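Local coordinates for protein prephenate dehydrogenase (Corynebacterium glutamicum ATCC 13032, PDB 3KTD) that probably catalyses the NAD+- or NADP+-dependent oxidative decarboxylation of prephenate on the route to tyrosine, at residues M116-V121 and D156-N161; T207-G212 and D229-A234. All coordinates share one frame; numbering follows the deposited sequence.

How the interactions relate
Following the chain from the N terminus, the nucleotide-binding part comes first, with its Rossmann-type sheet. Interaction 1 brings the turn between helix 105-113 and strand 120-125 against the loop that runs from strand 146-149 to helix 162-177, closing a loop of 34 residues at the surface. The chain then enters the long helix 187-214 of the dimerization region. Interaction 2 folds the end of helix 225-230 and the turn after it back onto that helix, closing a shorter and almost wholly helical loop. The two contacts follow in series, neither nesting nor crossing. The centres of interaction 1 and interaction 2 are about 41 Å apart, on opposite sides of the chain's centre.

Interaction 1: M116-V121 and D156-N161; sequences MQHRYV and DGTDIN
His118 reaches across to residues 158-160 with the far side of its ring. Its NE2 donates a weak hydrogen bond to the backbone O of Asp159, 3.1 Å away and well bent at 131°, with the oxygen lying at the ring edge and in its plane. Over one face of the same imidazole sits the methyl CG2 of Thr158, displaced toward the rim. Ile160 adds its own methyl branch: CG2 comes within 3.9 Å of His118 CD2 from an oblique direction. The ring gets there because CG lies beside the backbone N, anti to the carbonyl carbon (chi1 -69°).

Gln117 supplies the remaining touch, its CG 3.7 Å from Thr158 CG2, so that one methyl packs against two successive residues of the turn. Thr158 is itself set by Asp156. A single carboxylate oxygen, Asp156 OD1, accepts both from Thr158 N at 3.0 Å, which makes an Asx turn, and from Thr158 OG1 at 2.8 Å. Both donors come from the same face of the carboxylate, the hydroxyl on the syn side, which leaves the methyl turned toward 116-121. On the facing side, Arg119 NH1 bonds to His118 O from above the carbonyl plane, and the backbone bond from Arg119 N to Met116 O closes the turn that carries His118.

This is a contact between surface loops, joining two connections of the nucleotide-binding fold. Asp156 OD2 is bonded to Tyr108 on helix 105-113, and Gln117 O receives Gln153 NE2. Asn161 caps the start of helix 162-177, while Trp164 of that helix bonds to Tyr120 O, where the turn runs into strand 120-125 beside strand 97-99.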
loop_
_atom_site.group_PDB
_atom_site.type_symbol
_atom_site.label_atom_id
_atom_site.label_comp_id
_atom_site.label_asym_id
_atom_site.label_seq_id
_atom_site.Cartn_x
_atom_site.Cartn_y
_atom_site.Cartn_z
HETATM N N MSE A 116 33.926 1.618 -20.029
HETATM C CA MSE A 116 33.847 0.280 -19.448
HETATM C C MSE A 116 32.662 -0.503 -19.999
HETATM O O MSE A 116 32.400 -1.620 -19.558
HETATM C CB MSE A 116 33.755 0.382 -17.927
HETATM C CG MSE A 116 34.990 1.017 -17.272
HETATM SE SE MSE A 116 34.772 1.459 -15.372
HETATM C CE MSE A 116 34.800 -0.322 -14.609
ATOM N N GLN A 117 31.972 0.064 -20.990
ATOM C CA GLN A 117 30.780 -0.580 -21.558
ATOM C C GLN A 117 31.032 -1.939 -22.224
ATOM O O GLN A 117 30.120 -2.743 -22.335
ATOM C CB GLN A 117 29.995 0.352 -22.493
ATOM C CG GLN A 117 30.746 0.902 -23.689
ATOM C CD GLN A 117 31.467 2.190 -23.381
ATOM O OE1 GLN A 117 31.947 2.381 -22.272
ATOM N NE2 GLN A 117 31.552 3.075 -24.360
ATOM N N HIS A 118 32.258 -2.210 -22.643
ATOM C CA HIS A 118 32.575 -3.509 -23.236
ATOM C C HIS A 118 32.656 -4.633 -22.187
ATOM O O HIS A 118 32.745 -5.796 -22.553
ATOM C CB HIS A 118 33.863 -3.427 -24.080
ATOM C CG HIS A 118 33.710 -2.612 -25.334
ATOM N ND1 HIS A 118 34.067 -1.281 -25.409
ATOM C CD2 HIS A 118 33.217 -2.934 -26.555
ATOM C CE1 HIS A 118 33.810 -0.822 -26.622
ATOM N NE2 HIS A 118 33.290 -1.804 -27.335
ATOM N N ARG A 119 32.595 -4.300 -20.898
ATOM C CA ARG A 119 32.665 -5.314 -19.826
ATOM C C ARG A 119 31.490 -5.294 -18.828
ATOM O O ARG A 119 31.508 -6.022 -17.840
ATOM C CB ARG A 119 33.967 -5.125 -19.048
ATOM C CG ARG A 119 35.223 -5.393 -19.853
ATOM C CD ARG A 119 35.408 -6.881 -20.099
ATOM N NE ARG A 119 36.516 -7.148 -21.018
ATOM C CZ ARG A 119 36.396 -7.335 -22.333
ATOM N NH1 ARG A 119 35.208 -7.319 -22.933
ATOM N NH2 ARG A 119 37.480 -7.556 -23.056
ATOM N N TYR A 120 30.461 -4.498 -19.111
ATOM C CA TYR A 120 29.370 -4.244 -18.174
ATOM C C TYR A 120 28.031 -4.825 -18.590
ATOM O O TYR A 120 27.635 -4.738 -19.751
ATOM C CB TYR A 120 29.199 -2.730 -18.019
ATOM C CG TYR A 120 27.975 -2.278 -17.241
ATOM C CD1 TYR A 120 27.822 -2.587 -15.892
ATOM C CD2 TYR A 120 27.001 -1.496 -17.843
ATOM C CE1 TYR A 120 26.718 -2.151 -15.178
ATOM C CE2 TYR A 120 25.895 -1.052 -17.139
ATOM C CZ TYR A 120 25.760 -1.382 -15.811
ATOM O OH TYR A 120 24.658 -0.950 -15.126
ATOM N N VAL A 121 27.335 -5.422 -17.632
ATOM C CA VAL A 121 25.954 -5.811 -17.839
ATOM C C VAL A 121 25.120 -5.304 -16.667
ATOM O O VAL A 121 25.263 -5.764 -15.539
ATOM C CB VAL A 121 25.784 -7.309 -17.996
ATOM C CG1 VAL A 121 24.298 -7.623 -18.277
ATOM C CG2 VAL A 121 26.701 -7.823 -19.121
ATOM N N ASP A 156 22.630 -0.225 -29.217
ATOM C CA ASP A 156 23.040 1.178 -29.257
ATOM C C ASP A 156 24.380 1.277 -29.987
ATOM O O ASP A 156 24.844 0.292 -30.578
ATOM C CB ASP A 156 23.086 1.786 -27.835
ATOM C CG ASP A 156 24.227 1.233 -26.969
ATOM O OD1 ASP A 156 24.964 0.327 -27.419
ATOM O OD2 ASP A 156 24.382 1.725 -25.825
ATOM N N GLY A 157 25.007 2.449 -29.929
ATOM C CA GLY A 157 26.282 2.676 -30.601
ATOM C C GLY A 157 27.505 1.983 -30.013
ATOM O O GLY A 157 28.627 2.358 -30.339
ATOM N N THR A 158 27.317 0.986 -29.150
ATOM C CA THR A 158 28.447 0.243 -28.609
ATOM C C THR A 158 28.801 -0.880 -29.567
ATOM O O THR A 158 27.915 -1.580 -30.054
ATOM C CB THR A 158 28.134 -0.373 -27.250
ATOM O OG1 THR A 158 27.529 0.611 -26.414
ATOM C CG2 THR A 158 29.420 -0.889 -26.597
ATOM N N ASP A 159 30.099 -1.061 -29.801
ATOM C CA ASP A 159 30.608 -2.034 -30.766
ATOM C C ASP A 159 31.168 -3.245 -30.018
ATOM O O ASP A 159 32.379 -3.370 -29.837
ATOM C CB ASP A 159 31.691 -1.353 -31.623
ATOM C CG ASP A 159 31.924 -2.039 -32.964
ATOM O OD1 ASP A 159 31.193 -2.998 -33.305
ATOM O OD2 ASP A 159 32.845 -1.592 -33.689
ATOM N N ILE A 160 30.286 -4.142 -29.590
ATOM C CA ILE A 160 30.703 -5.276 -28.754
ATOM C C ILE A 160 30.942 -6.552 -29.547
ATOM O O ILE A 160 30.492 -6.679 -30.679
ATOM C CB ILE A 160 29.701 -5.542 -27.573
ATOM C CG1 ILE A 160 28.312 -5.974 -28.063
ATOM C CG2 ILE A 160 29.578 -4.312 -26.699
ATOM C CD1 ILE A 160 28.245 -7.410 -28.550
ATOM N N ASN A 161 31.662 -7.487 -28.931
ATOM C CA ASN A 161 31.960 -8.784 -29.535
ATOM C C ASN A 161 31.551 -9.933 -28.593
ATOM O O ASN A 161 30.864 -9.701 -27.597
ATOM C CB ASN A 161 33.446 -8.856 -29.919
ATOM C CG ASN A 161 34.366 -8.856 -28.715
ATOM O OD1 ASN A 161 33.914 -8.822 -27.567
ATOM N ND2 ASN A 161 35.668 -8.890 -28.971
#

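Interaction 2: T207-G212 and D229-A234; sequences TLAIVG and DSTRVA
Helix 187-214 meets the C-terminal end of helix 225-230 at Ala209 and Thr231, whose CA atoms stand 5.8 Å apart, with Thr231 the first residue to leave helical backbone angles. The methyl CG2 of Thr231 makes most of the contact. It packs against Leu208 CD2 at 3.4 Å and lies nearly as close to Leu208 CG, the two side chains crossing at about a right angle. Leu208 extends toward the turn with CG anti to its own backbone N (chi1 178°), and the same CD2 also touches Ser230 CB. Beside it, Ala209 meets that threonine methyl through both its backbone N and its CB, the latter 4.1 Å from Thr231 CG2. Farther along the turn, Ala234 CB approaches Ala209 CB at 4.4 Å.

No hydrogen bond crosses between the segments; the joint is apolar and buried. It belongs to the all-helical dimerization region, where a short helix and the turn after it fold back onto a long one and the second subunit packs close by. The hydroxyl of Thr231 bonds mainly within its own helix, OG1 to Tyr227 O one turn earlier, with a weak bond to Arg288 of the second subunit besides. That division of labour sends the methyl across the contact, with CG2 beside the backbone N and OG1 between N and the carbonyl carbon (chi1 58°). Ala234 N bonds to Thr231 O at 3.1 Å, curling the chain into a 3-10 turn.

Away from the Leu208 side, Arg232 NH2 pairs with Asp229 OD1 at 2.7 Å. The other oxygen, Asp229 OD2, makes a salt bridge to Arg232 NE of the second subunit, and Val211 O accepts from Arg196 of that same subunit.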
loop_
_atom_site.group_PDB
_atom_site.type_symbol
_atom_site.label_atom_id
_atom_site.label_comp_id
_atom_site.label_asym_id
_atom_site.label_seq_id
_atom_site.Cartn_x
_atom_site.Cartn_y
_atom_site.Cartn_z
ATOM N N THR A 207 3.853 11.610 0.582
ATOM C CA THR A 207 2.809 12.616 0.507
ATOM C C THR A 207 1.638 12.274 1.413
ATOM O O THR A 207 1.131 13.137 2.124
ATOM C CB THR A 207 2.279 12.761 -0.929
ATOM O OG1 THR A 207 3.374 12.942 -1.834
ATOM C CG2 THR A 207 1.334 13.951 -1.025
ATOM N N LEU A 208 1.226 11.010 1.384
ATOM C CA LEU A 208 0.089 10.545 2.164
ATOM C C LEU A 208 0.390 10.622 3.651
ATOM O O LEU A 208 -0.475 10.999 4.440
ATOM C CB LEU A 208 -0.277 9.108 1.774
ATOM C CG LEU A 208 -1.434 8.483 2.569
ATOM C CD1 LEU A 208 -2.722 9.266 2.355
ATOM C CD2 LEU A 208 -1.623 7.004 2.222
ATOM N N ALA A 209 1.612 10.269 4.040
ATOM C CA ALA A 209 1.970 10.305 5.457
ATOM C C ALA A 209 1.893 11.721 6.014
ATOM O O ALA A 209 1.458 11.920 7.154
ATOM C CB ALA A 209 3.343 9.713 5.691
ATOM N N ILE A 210 2.312 12.694 5.209
ATOM C CA ILE A 210 2.301 14.094 5.624
ATOM C C ILE A 210 0.863 14.593 5.772
ATOM O O ILE A 210 0.504 15.158 6.816
ATOM C CB ILE A 210 3.059 14.989 4.634
ATOM C CG1 ILE A 210 4.551 14.658 4.654
ATOM C CG2 ILE A 210 2.858 16.464 4.985
ATOM C CD1 ILE A 210 5.327 15.318 3.539
ATOM N N VAL A 211 0.041 14.363 4.746
ATOM C CA VAL A 211 -1.362 14.791 4.779
ATOM C C VAL A 211 -2.116 14.170 5.962
ATOM O O VAL A 211 -2.991 14.809 6.559
ATOM C CB VAL A 211 -2.100 14.493 3.457
ATOM C CG1 VAL A 211 -3.581 14.907 3.550
ATOM C CG2 VAL A 211 -1.415 15.214 2.293
ATOM N N GLY A 212 -1.766 12.937 6.306
ATOM C CA GLY A 212 -2.360 12.265 7.462
ATOM C C GLY A 212 -1.868 12.855 8.769
ATOM O O GLY A 212 -2.664 13.143 9.674
ATOM N N ASP A 229 -0.806 0.372 4.856
ATOM C CA ASP A 229 -0.215 -0.181 3.629
ATOM C C ASP A 229 0.315 0.883 2.668
ATOM O O ASP A 229 1.413 0.742 2.116
ATOM C CB ASP A 229 -1.235 -1.063 2.889
ATOM C CG ASP A 229 -1.650 -2.287 3.688
ATOM O OD1 ASP A 229 -1.178 -2.442 4.834
ATOM O OD2 ASP A 229 -2.461 -3.086 3.170
ATOM N N SER A 230 -0.473 1.932 2.463
ATOM C CA SER A 230 -0.105 2.987 1.526
ATOM C C SER A 230 0.999 3.897 2.031
ATOM O O SER A 230 1.592 4.596 1.224
ATOM C CB SER A 230 -1.320 3.828 1.132
ATOM O OG SER A 230 -2.186 3.094 0.285
ATOM N N THR A 231 1.276 3.910 3.336
ATOM C CA THR A 231 2.369 4.736 3.872
ATOM C C THR A 231 3.578 3.916 4.362
ATOM O O THR A 231 4.524 4.485 4.912
ATOM C CB THR A 231 1.887 5.656 5.015
ATOM O OG1 THR A 231 1.316 4.875 6.068
ATOM C CG2 THR A 231 0.854 6.642 4.505
ATOM N N ARG A 232 3.567 2.600 4.131
ATOM C CA ARG A 232 4.624 1.712 4.641
ATOM C C ARG A 232 6.003 2.067 4.121
ATOM O O ARG A 232 6.937 2.201 4.903
ATOM C CB ARG A 232 4.331 0.247 4.317
ATOM C CG ARG A 232 5.364 -0.733 4.919
ATOM C CD ARG A 232 5.086 -2.223 4.603
ATOM N NE ARG A 232 3.658 -2.548 4.488
ATOM C CZ ARG A 232 2.768 -2.509 5.486
ATOM N NH1 ARG A 232 3.117 -2.132 6.719
ATOM N NH2 ARG A 232 1.499 -2.825 5.238
ATOM N N VAL A 233 6.125 2.227 2.810
ATOM C CA VAL A 233 7.420 2.547 2.200
ATOM C C VAL A 233 7.943 3.952 2.544
ATOM O O VAL A 233 9.084 4.289 2.200
ATOM C CB VAL A 233 7.397 2.373 0.677
ATOM C CG1 VAL A 233 6.991 0.961 0.328
ATOM C CG2 VAL A 233 6.456 3.377 0.042
ATOM N N ALA A 234 7.115 4.761 3.210
ATOM C CA ALA A 234 7.534 6.066 3.730
ATOM C C ALA A 234 8.416 5.857 4.950
ATOM O O ALA A 234 8.989 6.810 5.487
ATOM C CB ALA A 234 6.339 6.891 4.111
#